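Local coordinates for activating signal cointegrator 1 complex subunit 2 (Homo sapiens, PDB 6YXQ), which binds K63-linked polyubiquitin chains and, as a subunit of the ASCC complex, brings the helicase ASCC3 and ALKBH3 to sites of DNA damage, at residues E57-L60 with E61-F65; L123-S126 with V127-F131; N346-G349 with F350-F354; E379-S382 with L383-A387. One frame throughout, in Å; residues are numbered along the deposited sequence.

Contact 1. Residues E57-L60 with E61-F65; sequences EEYL and ERATF
Helix 53-75, whose outer face lies against ASCC3, carries this contact on two successive turns. Tyr59 and Ala63 meet one turn apart on the side facing the helix's own subunit. CB of Ala63 sits over one face of the phenol ring, 4.1 Å from its centroid and displaced toward the rim, a CH-pi contact whose shortest approach is 3.8 Å to Tyr59 CZ. Tyr59 CG lies anti to the backbone N (chi1 156°), which swings the ring along the helix over the methyl group; Met119 of helix 114-135 touches both residues. Beneath it run the i to i+4 bonds of the helix: Glu61 N bonds to Glu57 O at 2.9 Å, and Arg62 N to Glu58 O at 3.1 Å in an almost straight N-H...O line (177°). Thr64 turns OG1 back to Glu61 O, 3.2 Å away, so that this carbonyl accepts both the hydroxyl and Phe65 N. A valine here would lack the hydroxyl, and Glu61 O would probably be left with the backbone bond as its main hold. Three charged ends reach across the interface in salt bridges: Glu57 with Lys117, Glu61 with Arg37 and Arg62 with Asp32, all three partners on the ASCC3 chain. One helix thus offers an apolar side to its own fold and complementary charges to ASCC3, which would be expected to favour a definite orientation of the two proteins.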
loop_
_atom_site.group_PDB
_atom_site.type_symbol
_atom_site.label_atom_id
_atom_site.label_comp_id
_atom_site.label_asym_id
_atom_site.label_seq_id
_atom_site.Cartn_x
_atom_site.Cartn_y
_atom_site.Cartn_z
ATOM N N GLU B 57 15.477 -7.867 12.494
ATOM C CA GLU B 57 16.481 -8.007 11.440
ATOM C C GLU B 57 16.027 -8.982 10.359
ATOM O O GLU B 57 16.407 -8.837 9.187
ATOM C CB GLU B 57 17.836 -8.419 12.039
ATOM C CG GLU B 57 17.993 -9.849 12.534
ATOM C CD GLU B 57 19.444 -10.138 12.883
ATOM O OE1 GLU B 57 20.086 -9.213 13.428
ATOM O OE2 GLU B 57 19.956 -11.246 12.590
ATOM N N GLU B 58 15.212 -9.980 10.727
ATOM C CA GLU B 58 14.576 -10.804 9.704
ATOM C C GLU B 58 13.713 -9.943 8.786
ATOM O O GLU B 58 13.824 -10.003 7.541
ATOM C CB GLU B 58 13.734 -11.904 10.348
ATOM C CG GLU B 58 14.437 -12.763 11.402
ATOM C CD GLU B 58 13.625 -13.997 11.792
ATOM O OE1 GLU B 58 12.656 -14.329 11.069
ATOM O OE2 GLU B 58 13.948 -14.632 12.823
ATOM N N TYR B 59 12.833 -9.137 9.396
ATOM C CA TYR B 59 12.038 -8.203 8.609
ATOM C C TYR B 59 12.932 -7.306 7.765
ATOM O O TYR B 59 12.622 -7.037 6.601
ATOM C CB TYR B 59 11.138 -7.352 9.508
ATOM C CG TYR B 59 10.771 -6.036 8.852
ATOM C CD1 TYR B 59 9.754 -5.972 7.907
ATOM C CD2 TYR B 59 11.463 -4.863 9.152
ATOM C CE1 TYR B 59 9.428 -4.773 7.286
ATOM C CE2 TYR B 59 11.143 -3.662 8.535
ATOM C CZ TYR B 59 10.125 -3.626 7.603
ATOM O OH TYR B 59 9.800 -2.442 6.985
ATOM N N LEU B 60 14.042 -6.827 8.337
ATOM C CA LEU B 60 14.907 -5.885 7.631
ATOM C C LEU B 60 15.535 -6.525 6.400
ATOM O O LEU B 60 15.588 -5.914 5.330
ATOM C CB LEU B 60 15.990 -5.358 8.571
ATOM C CG LEU B 60 15.578 -4.226 9.512
ATOM C CD1 LEU B 60 16.721 -3.862 10.439
ATOM C CD2 LEU B 60 15.125 -3.020 8.710
ATOM N N GLU B 61 16.023 -7.757 6.537
ATOM C CA GLU B 61 16.574 -8.487 5.398
ATOM C C GLU B 61 15.557 -8.573 4.262
ATOM O O GLU B 61 15.819 -8.142 3.120
ATOM C CB GLU B 61 17.001 -9.884 5.860
ATOM C CG GLU B 61 18.055 -10.555 4.997
ATOM C CD GLU B 61 18.246 -12.026 5.345
ATOM O OE1 GLU B 61 19.406 -12.490 5.363
ATOM O OE2 GLU B 61 17.235 -12.717 5.599
ATOM N N ARG B 62 14.375 -9.122 4.573
ATOM C CA ARG B 62 13.339 -9.264 3.548
ATOM C C ARG B 62 12.983 -7.910 2.925
ATOM O O ARG B 62 12.896 -7.763 1.691
ATOM C CB ARG B 62 12.104 -9.918 4.161
ATOM C CG ARG B 62 11.238 -10.647 3.165
ATOM C CD ARG B 62 10.258 -11.550 3.882
ATOM N NE ARG B 62 9.950 -12.747 3.107
ATOM C CZ ARG B 62 10.462 -13.948 3.358
ATOM N NH1 ARG B 62 10.126 -14.989 2.610
ATOM N NH2 ARG B 62 11.299 -14.113 4.372
ATOM N N ALA B 63 12.798 -6.899 3.770
ATOM C CA ALA B 63 12.360 -5.607 3.283
ATOM C C ALA B 63 13.408 -4.953 2.392
ATOM O O ALA B 63 13.045 -4.259 1.437
ATOM C CB ALA B 63 12.002 -4.702 4.464
ATOM N N THR B 64 14.709 -5.153 2.668
ATOM C CA THR B 64 15.719 -4.523 1.807
ATOM C C THR B 64 15.786 -5.207 0.459
ATOM O O THR B 64 15.998 -4.538 -0.565
ATOM C CB THR B 64 17.127 -4.483 2.431
ATOM O OG1 THR B 64 17.776 -5.745 2.307
ATOM C CG2 THR B 64 17.126 -3.997 3.873
ATOM N N PHE B 65 15.610 -6.533 0.428
ATOM C CA PHE B 65 15.438 -7.174 -0.874
ATOM C C PHE B 65 14.322 -6.499 -1.674
ATOM O O PHE B 65 14.521 -6.084 -2.831
ATOM C CB PHE B 65 15.143 -8.654 -0.693
ATOM C CG PHE B 65 16.341 -9.465 -0.318
ATOM C CD1 PHE B 65 17.514 -9.349 -1.038
ATOM C CD2 PHE B 65 16.299 -10.340 0.754
ATOM C CE1 PHE B 65 18.622 -10.097 -0.704
ATOM C CE2 PHE B 65 17.407 -11.094 1.094
ATOM C CZ PHE B 65 18.570 -10.972 0.364
#

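Contact 2. Residues L123-S126 with V127-F131; sequences LHRS and VFLTF
Arg125 and Leu129 meet one turn apart on helix 114-135, Leu129 CD1 lying 3.5 Å from Arg125 CG. Arg125 sets CG opposite the backbone N (chi1 -176°) and runs extended to NE, while the leucine crosses it at a slant, with CD1 also over one face of the guanidinium, near its rim. The far end of the arginine goes to ASCC3, where NH2 bonds to the carbonyl O of Lys169. Thr130 instead folds back on the backbone. Its OG1 is anti to its own carbonyl carbon (chi1 -53°) and donates to Ser126 O at 2.8 Å. Thr130 N reaches the same oxygen at 2.9 Å, and the two donors come from opposite faces of the carbonyl plane, the hydroxyl from above it rather than along a lone pair. With a valine in its place the second grip on Ser126 O would be lost, and within the turn that carbonyl would probably be held mainly by the backbone N-H of this residue. Val127 places CG1 in the plane of the Phe131 ring, at its edge. Ser126 and Thr130 face Leu74 of helix 53-75, and Phe131 packs on Leu95 and Leu99 of helix 89-101. Phe172 of helix 162-172 meets the rings of His124 and Phe128, which Phe173 of the ASCC3 chain also meets, so helix 114-135 is wedged between its own bundle and the partner protein.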
loop_
_atom_site.group_PDB
_atom_site.type_symbol
_atom_site.label_atom_id
_atom_site.label_comp_id
_atom_site.label_asym_id
_atom_site.label_seq_id
_atom_site.Cartn_x
_atom_site.Cartn_y
_atom_site.Cartn_z
ATOM N N LEU B 123 9.507 1.889 1.349
ATOM C CA LEU B 123 8.609 0.941 0.693
ATOM C C LEU B 123 7.294 1.598 0.303
ATOM O O LEU B 123 6.781 1.369 -0.799
ATOM C CB LEU B 123 8.356 -0.255 1.607
ATOM C CG LEU B 123 9.467 -1.301 1.618
ATOM C CD1 LEU B 123 9.179 -2.374 2.652
ATOM C CD2 LEU B 123 9.661 -1.918 0.233
ATOM N N HIS B 124 6.733 2.410 1.201
ATOM C CA HIS B 124 5.479 3.105 0.932
ATOM C C HIS B 124 5.580 3.947 -0.338
ATOM O O HIS B 124 4.772 3.801 -1.273
ATOM C CB HIS B 124 5.130 3.964 2.150
ATOM C CG HIS B 124 3.753 4.555 2.127
ATOM N ND1 HIS B 124 3.514 5.860 1.754
ATOM C CD2 HIS B 124 2.550 4.036 2.471
ATOM C CE1 HIS B 124 2.222 6.115 1.851
ATOM N NE2 HIS B 124 1.615 5.026 2.286
ATOM N N ARG B 125 6.591 4.816 -0.400
ATOM C CA ARG B 125 6.744 5.686 -1.563
ATOM C C ARG B 125 6.963 4.872 -2.833
ATOM O O ARG B 125 6.358 5.147 -3.879
ATOM C CB ARG B 125 7.905 6.657 -1.345
ATOM C CG ARG B 125 8.072 7.665 -2.464
ATOM C CD ARG B 125 8.997 8.810 -2.078
ATOM N NE ARG B 125 8.934 9.880 -3.070
ATOM C CZ ARG B 125 9.890 10.141 -3.956
ATOM N NH1 ARG B 125 11.002 9.418 -3.968
ATOM N NH2 ARG B 125 9.734 11.129 -4.827
ATOM N N SER B 126 7.822 3.857 -2.759
ATOM C CA SER B 126 8.158 3.119 -3.968
ATOM C C SER B 126 6.954 2.358 -4.504
ATOM O O SER B 126 6.729 2.318 -5.722
ATOM C CB SER B 126 9.318 2.167 -3.694
ATOM O OG SER B 126 9.337 1.148 -4.667
ATOM N N VAL B 127 6.165 1.755 -3.612
ATOM C CA VAL B 127 4.981 1.017 -4.043
ATOM C C VAL B 127 3.970 1.955 -4.687
ATOM O O VAL B 127 3.386 1.642 -5.737
ATOM C CB VAL B 127 4.366 0.261 -2.856
ATOM C CG1 VAL B 127 2.967 -0.205 -3.211
ATOM C CG2 VAL B 127 5.255 -0.905 -2.452
ATOM N N PHE B 128 3.738 3.120 -4.072
ATOM C CA PHE B 128 2.818 4.066 -4.693
ATOM C C PHE B 128 3.292 4.466 -6.085
ATOM O O PHE B 128 2.483 4.563 -7.018
ATOM C CB PHE B 128 2.643 5.306 -3.826
ATOM C CG PHE B 128 1.748 6.332 -4.440
ATOM C CD1 PHE B 128 0.380 6.134 -4.481
ATOM C CD2 PHE B 128 2.270 7.485 -5.004
ATOM C CE1 PHE B 128 -0.456 7.079 -5.060
ATOM C CE2 PHE B 128 1.440 8.433 -5.584
ATOM C CZ PHE B 128 0.076 8.228 -5.612
ATOM N N LEU B 129 4.599 4.695 -6.253
ATOM C CA LEU B 129 5.085 5.132 -7.562
ATOM C C LEU B 129 4.974 4.022 -8.602
ATOM O O LEU B 129 4.651 4.285 -9.768
ATOM C CB LEU B 129 6.525 5.636 -7.460
ATOM C CG LEU B 129 6.717 6.828 -6.525
ATOM C CD1 LEU B 129 8.081 6.772 -5.888
ATOM C CD2 LEU B 129 6.511 8.143 -7.255
ATOM N N THR B 130 5.237 2.776 -8.200
ATOM C CA THR B 130 5.040 1.645 -9.104
ATOM C C THR B 130 3.591 1.562 -9.575
ATOM O O THR B 130 3.311 1.386 -10.773
ATOM C CB THR B 130 5.448 0.354 -8.401
ATOM O OG1 THR B 130 6.776 0.497 -7.886
ATOM C CG2 THR B 130 5.393 -0.817 -9.362
ATOM N N PHE B 131 2.649 1.683 -8.640
ATOM C CA PHE B 131 1.254 1.593 -9.051
ATOM C C PHE B 131 0.848 2.778 -9.917
ATOM O O PHE B 131 0.027 2.617 -10.826
ATOM C CB PHE B 131 0.354 1.437 -7.827
ATOM C CG PHE B 131 0.221 0.015 -7.391
ATOM C CD1 PHE B 131 -0.602 -0.857 -8.088
ATOM C CD2 PHE B 131 0.974 -0.477 -6.335
ATOM C CE1 PHE B 131 -0.704 -2.189 -7.714
ATOM C CE2 PHE B 131 0.879 -1.814 -5.957
ATOM C CZ PHE B 131 0.038 -2.670 -6.646
#

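Contact 3. Residues N346-G349 with F350-F354; sequences NIQG and FIEEF
Ile347 holds the N-cap position of helix 348-359 and packs against Phe350 and Ile351 in the first turn. Followed outward, its CB lies 4.1 Å from Phe350 CD2, and CG1 comes within 3.8 Å of Ile351 CD1. CG1 stands between the backbone N and the carbonyl carbon (chi1 65°), which turns it toward Ile351, and the two isoleucines cross at a slant. From there the chain leads to CD1, which meets Ala387 of helix 377-387. The carbonyl of Ile347 starts the helix ladder: Ile351 N donates to its O at 2.9 Å, with a nearly straight N-H...O angle of 174°. Next along, Glu352 N bonds to Gln348 O at 2.7 Å and Glu353 N to Gly349 O. Gln348 bends at chi2, bringing its amide across the Glu352 carboxylate at a slant, with the two planes 40° apart. Gln348 NE2 and Glu352 OE2 come only to 3.6 Å, and the carboxylate's stronger partner is Arg395, in a salt bridge. The first turn is therefore split by chemistry: Ile347 and Phe350 pack the helix start against Ile339 and Pro338 of helix 306-340, Ile347 also against helix 377-387, with Ile351 packed on Ile347, while Gln348 and Glu352 form a polar flank on which the negative charge of Glu352 is probably balanced by Arg395.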
loop_
_atom_site.group_PDB
_atom_site.type_symbol
_atom_site.label_atom_id
_atom_site.label_comp_id
_atom_site.label_asym_id
_atom_site.label_seq_id
_atom_site.Cartn_x
_atom_site.Cartn_y
_atom_site.Cartn_z
ATOM N N ASN B 346 -35.858 16.654 -15.442
ATOM C CA ASN B 346 -36.312 15.260 -15.477
ATOM C C ASN B 346 -35.618 14.526 -14.324
ATOM O O ASN B 346 -34.796 13.630 -14.505
ATOM C CB ASN B 346 -36.026 14.592 -16.826
ATOM C CG ASN B 346 -37.161 14.771 -17.824
ATOM O OD1 ASN B 346 -37.904 15.748 -17.770
ATOM N ND2 ASN B 346 -37.300 13.820 -18.737
ATOM N N ILE B 347 -35.965 14.923 -13.104
ATOM C CA ILE B 347 -35.302 14.461 -11.896
ATOM C C ILE B 347 -36.239 13.658 -11.010
ATOM O O ILE B 347 -35.889 13.346 -9.867
ATOM C CB ILE B 347 -34.706 15.642 -11.120
ATOM C CG1 ILE B 347 -35.840 16.540 -10.633
ATOM C CG2 ILE B 347 -33.753 16.424 -11.998
ATOM C CD1 ILE B 347 -35.403 17.923 -10.278
ATOM N N GLN B 348 -37.431 13.324 -11.504
ATOM C CA GLN B 348 -38.401 12.604 -10.684
ATOM C C GLN B 348 -37.844 11.268 -10.206
ATOM O O GLN B 348 -37.993 10.903 -9.034
ATOM C CB GLN B 348 -39.694 12.407 -11.469
ATOM C CG GLN B 348 -40.574 13.626 -11.464
ATOM C CD GLN B 348 -40.858 14.110 -10.061
ATOM O OE1 GLN B 348 -40.709 15.295 -9.758
ATOM N NE2 GLN B 348 -41.270 13.190 -9.189
ATOM N N GLY B 349 -37.188 10.527 -11.102
ATOM C CA GLY B 349 -36.629 9.243 -10.716
ATOM C C GLY B 349 -35.583 9.367 -9.627
ATOM O O GLY B 349 -35.543 8.556 -8.699
ATOM N N PHE B 350 -34.720 10.384 -9.728
ATOM C CA PHE B 350 -33.758 10.670 -8.664
ATOM C C PHE B 350 -34.469 10.964 -7.348
ATOM O O PHE B 350 -34.125 10.408 -6.292
ATOM C CB PHE B 350 -32.886 11.861 -9.061
ATOM C CG PHE B 350 -32.050 11.630 -10.284
ATOM C CD1 PHE B 350 -31.223 10.525 -10.377
ATOM C CD2 PHE B 350 -32.079 12.532 -11.337
ATOM C CE1 PHE B 350 -30.444 10.318 -11.502
ATOM C CE2 PHE B 350 -31.303 12.331 -12.463
ATOM C CZ PHE B 350 -30.486 11.222 -12.546
ATOM N N ILE B 351 -35.461 11.856 -7.403
ATOM C CA ILE B 351 -36.276 12.183 -6.236
ATOM C C ILE B 351 -36.928 10.927 -5.672
ATOM O O ILE B 351 -36.934 10.696 -4.452
ATOM C CB ILE B 351 -37.327 13.238 -6.615
ATOM C CG1 ILE B 351 -36.648 14.575 -6.918
ATOM C CG2 ILE B 351 -38.357 13.383 -5.514
ATOM C CD1 ILE B 351 -37.592 15.644 -7.428
ATOM N N GLU B 352 -37.499 10.101 -6.551
ATOM C CA GLU B 352 -38.190 8.910 -6.076
ATOM C C GLU B 352 -37.218 7.938 -5.429
ATOM O O GLU B 352 -37.560 7.277 -4.445
ATOM C CB GLU B 352 -38.953 8.235 -7.218
ATOM C CG GLU B 352 -40.193 8.995 -7.707
ATOM C CD GLU B 352 -41.116 9.450 -6.586
ATOM O OE1 GLU B 352 -41.277 8.717 -5.586
ATOM O OE2 GLU B 352 -41.685 10.556 -6.709
ATOM N N GLU B 353 -35.995 7.846 -5.957
ATOM C CA GLU B 353 -35.010 6.958 -5.354
ATOM C C GLU B 353 -34.656 7.423 -3.949
ATOM O O GLU B 353 -34.586 6.615 -3.013
ATOM C CB GLU B 353 -33.764 6.871 -6.231
ATOM C CG GLU B 353 -32.674 6.017 -5.611
ATOM C CD GLU B 353 -31.881 5.231 -6.628
ATOM O OE1 GLU B 353 -31.452 4.104 -6.294
ATOM O OE2 GLU B 353 -31.680 5.743 -7.753
ATOM N N PHE B 354 -34.428 8.730 -3.787
ATOM C CA PHE B 354 -34.205 9.299 -2.457
ATOM C C PHE B 354 -35.337 8.923 -1.495
ATOM O O PHE B 354 -35.104 8.402 -0.387
ATOM C CB PHE B 354 -34.080 10.819 -2.596
ATOM C CG PHE B 354 -33.768 11.542 -1.317
ATOM C CD1 PHE B 354 -34.751 11.762 -0.365
ATOM C CD2 PHE B 354 -32.500 12.039 -1.086
ATOM C CE1 PHE B 354 -34.466 12.438 0.802
ATOM C CE2 PHE B 354 -32.207 12.717 0.081
ATOM C CZ PHE B 354 -33.192 12.918 1.025
#

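Contact 4. Residues E379-S382 with L383-A387; sequences EDIS and LLQQA
Asp380 and Leu383 lie side by side on helix 377-387 and point the same way, with Leu383 CD1 3.7 Å from Asp380 OD1. The leucine thus presents a methyl group to the carboxylate, and its CB and CG run back past the carbonyl oxygens of Asp380 and Glu379. Ile381 and Gln385 behave differently, their side chains crossing at an angle. Gln385 has CG opposite its carbonyl carbon (chi1 -72°) and is extended beyond it, which carries the amide back to Ile381, OE1 lying 3.9 Å from Ile381 CG2; NE2 makes a weak hydrogen bond to Glu393 OE1. Gln386, also extended, lays its aliphatic part along the Ser382 carbonyl. Beneath these pairs the backbone is uneven. Leu384 N reaches Asp380 O at 3.5 Å, a weak bond, and Leu383 N makes another weak one to the same oxygen, but Gln385 N bonds to Ile381 O at 2.9 Å, lying in the carbonyl plane, and Gln386 N to Ser382 O at 2.8 Å. Asp380 and Leu384 face helix 306-340, the first touching His328 and Leu336, the second Ile339. Ile381 packs on Ile399 and Leu400 of helix 394-408, and Phe354 of helix 348-359 touches Asp380, Ile381 and Leu384, which places helix 377-387 among three others of the bundle.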
loop_
_atom_site.group_PDB
_atom_site.type_symbol
_atom_site.label_atom_id
_atom_site.label_comp_id
_atom_site.label_asym_id
_atom_site.label_seq_id
_atom_site.Cartn_x
_atom_site.Cartn_y
_atom_site.Cartn_z
ATOM N N GLU B 379 -32.057 19.246 5.249
ATOM C CA GLU B 379 -31.286 20.031 4.294
ATOM C C GLU B 379 -31.222 19.352 2.930
ATOM O O GLU B 379 -31.171 20.036 1.901
ATOM C CB GLU B 379 -29.888 20.291 4.867
ATOM C CG GLU B 379 -28.748 20.254 3.877
ATOM C CD GLU B 379 -27.415 20.480 4.551
ATOM O OE1 GLU B 379 -27.414 20.746 5.770
ATOM O OE2 GLU B 379 -26.372 20.398 3.867
ATOM N N ASP B 380 -31.249 18.017 2.893
ATOM C CA ASP B 380 -31.253 17.323 1.611
ATOM C C ASP B 380 -32.658 17.219 1.024
ATOM O O ASP B 380 -32.809 17.158 -0.201
ATOM C CB ASP B 380 -30.624 15.936 1.761
ATOM C CG ASP B 380 -29.123 15.999 1.998
ATOM O OD1 ASP B 380 -28.472 16.914 1.450
ATOM O OD2 ASP B 380 -28.592 15.142 2.736
ATOM N N ILE B 381 -33.693 17.207 1.869
ATOM C CA ILE B 381 -35.061 17.211 1.359
ATOM C C ILE B 381 -35.370 18.536 0.674
ATOM O O ILE B 381 -36.030 18.573 -0.374
ATOM C CB ILE B 381 -36.054 16.918 2.498
ATOM C CG1 ILE B 381 -35.998 15.446 2.898
ATOM C CG2 ILE B 381 -37.469 17.296 2.094
ATOM C CD1 ILE B 381 -37.137 15.043 3.823
ATOM N N SER B 382 -34.891 19.643 1.243
ATOM C CA SER B 382 -35.116 20.933 0.605
ATOM C C SER B 382 -34.433 21.021 -0.753
ATOM O O SER B 382 -34.897 21.762 -1.618
ATOM C CB SER B 382 -34.646 22.071 1.511
ATOM O OG SER B 382 -33.385 21.779 2.066
ATOM N N LEU B 383 -33.347 20.277 -0.972
ATOM C CA LEU B 383 -32.740 20.240 -2.301
ATOM C C LEU B 383 -33.718 19.687 -3.330
ATOM O O LEU B 383 -33.915 20.273 -4.403
ATOM C CB LEU B 383 -31.467 19.397 -2.281
ATOM C CG LEU B 383 -30.309 19.909 -1.440
ATOM C CD1 LEU B 383 -29.130 18.962 -1.560
ATOM C CD2 LEU B 383 -29.937 21.295 -1.894
ATOM N N LEU B 384 -34.334 18.545 -3.019
ATOM C CA LEU B 384 -35.349 17.992 -3.905
ATOM C C LEU B 384 -36.506 18.961 -4.080
ATOM O O LEU B 384 -37.013 19.139 -5.191
ATOM C CB LEU B 384 -35.854 16.658 -3.359
ATOM C CG LEU B 384 -34.820 15.772 -2.675
ATOM C CD1 LEU B 384 -35.531 14.727 -1.865
ATOM C CD2 LEU B 384 -33.903 15.125 -3.690
ATOM N N GLN B 385 -36.941 19.591 -2.987
ATOM C CA GLN B 385 -38.087 20.493 -3.064
ATOM C C GLN B 385 -37.773 21.718 -3.918
ATOM O O GLN B 385 -38.646 22.216 -4.637
ATOM C CB GLN B 385 -38.525 20.906 -1.657
ATOM C CG GLN B 385 -39.205 19.794 -0.857
ATOM C CD GLN B 385 -39.600 20.222 0.553
ATOM O OE1 GLN B 385 -38.808 20.829 1.276
ATOM N NE2 GLN B 385 -40.828 19.900 0.949
ATOM N N GLN B 386 -36.536 22.216 -3.852
ATOM C CA GLN B 386 -36.123 23.340 -4.686
ATOM C C GLN B 386 -36.045 22.933 -6.149
ATOM O O GLN B 386 -36.474 23.682 -7.035
ATOM C CB GLN B 386 -34.757 23.867 -4.237
ATOM C CG GLN B 386 -34.717 24.616 -2.915
ATOM C CD GLN B 386 -33.285 24.826 -2.423
ATOM O OE1 GLN B 386 -32.328 24.705 -3.191
ATOM N NE2 GLN B 386 -33.136 25.129 -1.137
ATOM N N ALA B 387 -35.491 21.751 -6.418
ATOM C CA ALA B 387 -35.266 21.348 -7.798
ATOM C C ALA B 387 -36.571 20.995 -8.499
ATOM O O ALA B 387 -36.770 21.345 -9.669
ATOM C CB ALA B 387 -34.298 20.177 -7.837
#

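Overall arrangement
The four contacts follow one another along this N-terminal, largely helical part of the longer protein and fall into two pairs on opposite sides of the chain's centre. Contacts 1 and 2, on helices 53-75 and 114-135, have centres about 17 Å apart and touch where Ala63 CB lies 4.1 Å from Leu123 CD1; both reach ASCC3. Contacts 3 and 4, on helices 348-359 and 377-387, have centres about 11 Å apart and interlock through Phe354, whose CD1 is 3.4 Å from Leu384 CD1. With 42 to 57 Å between centres across the pairs, ASCC3 in this complex meets contacts 1 and 2 well away from the helix packing at contacts 3 and 4.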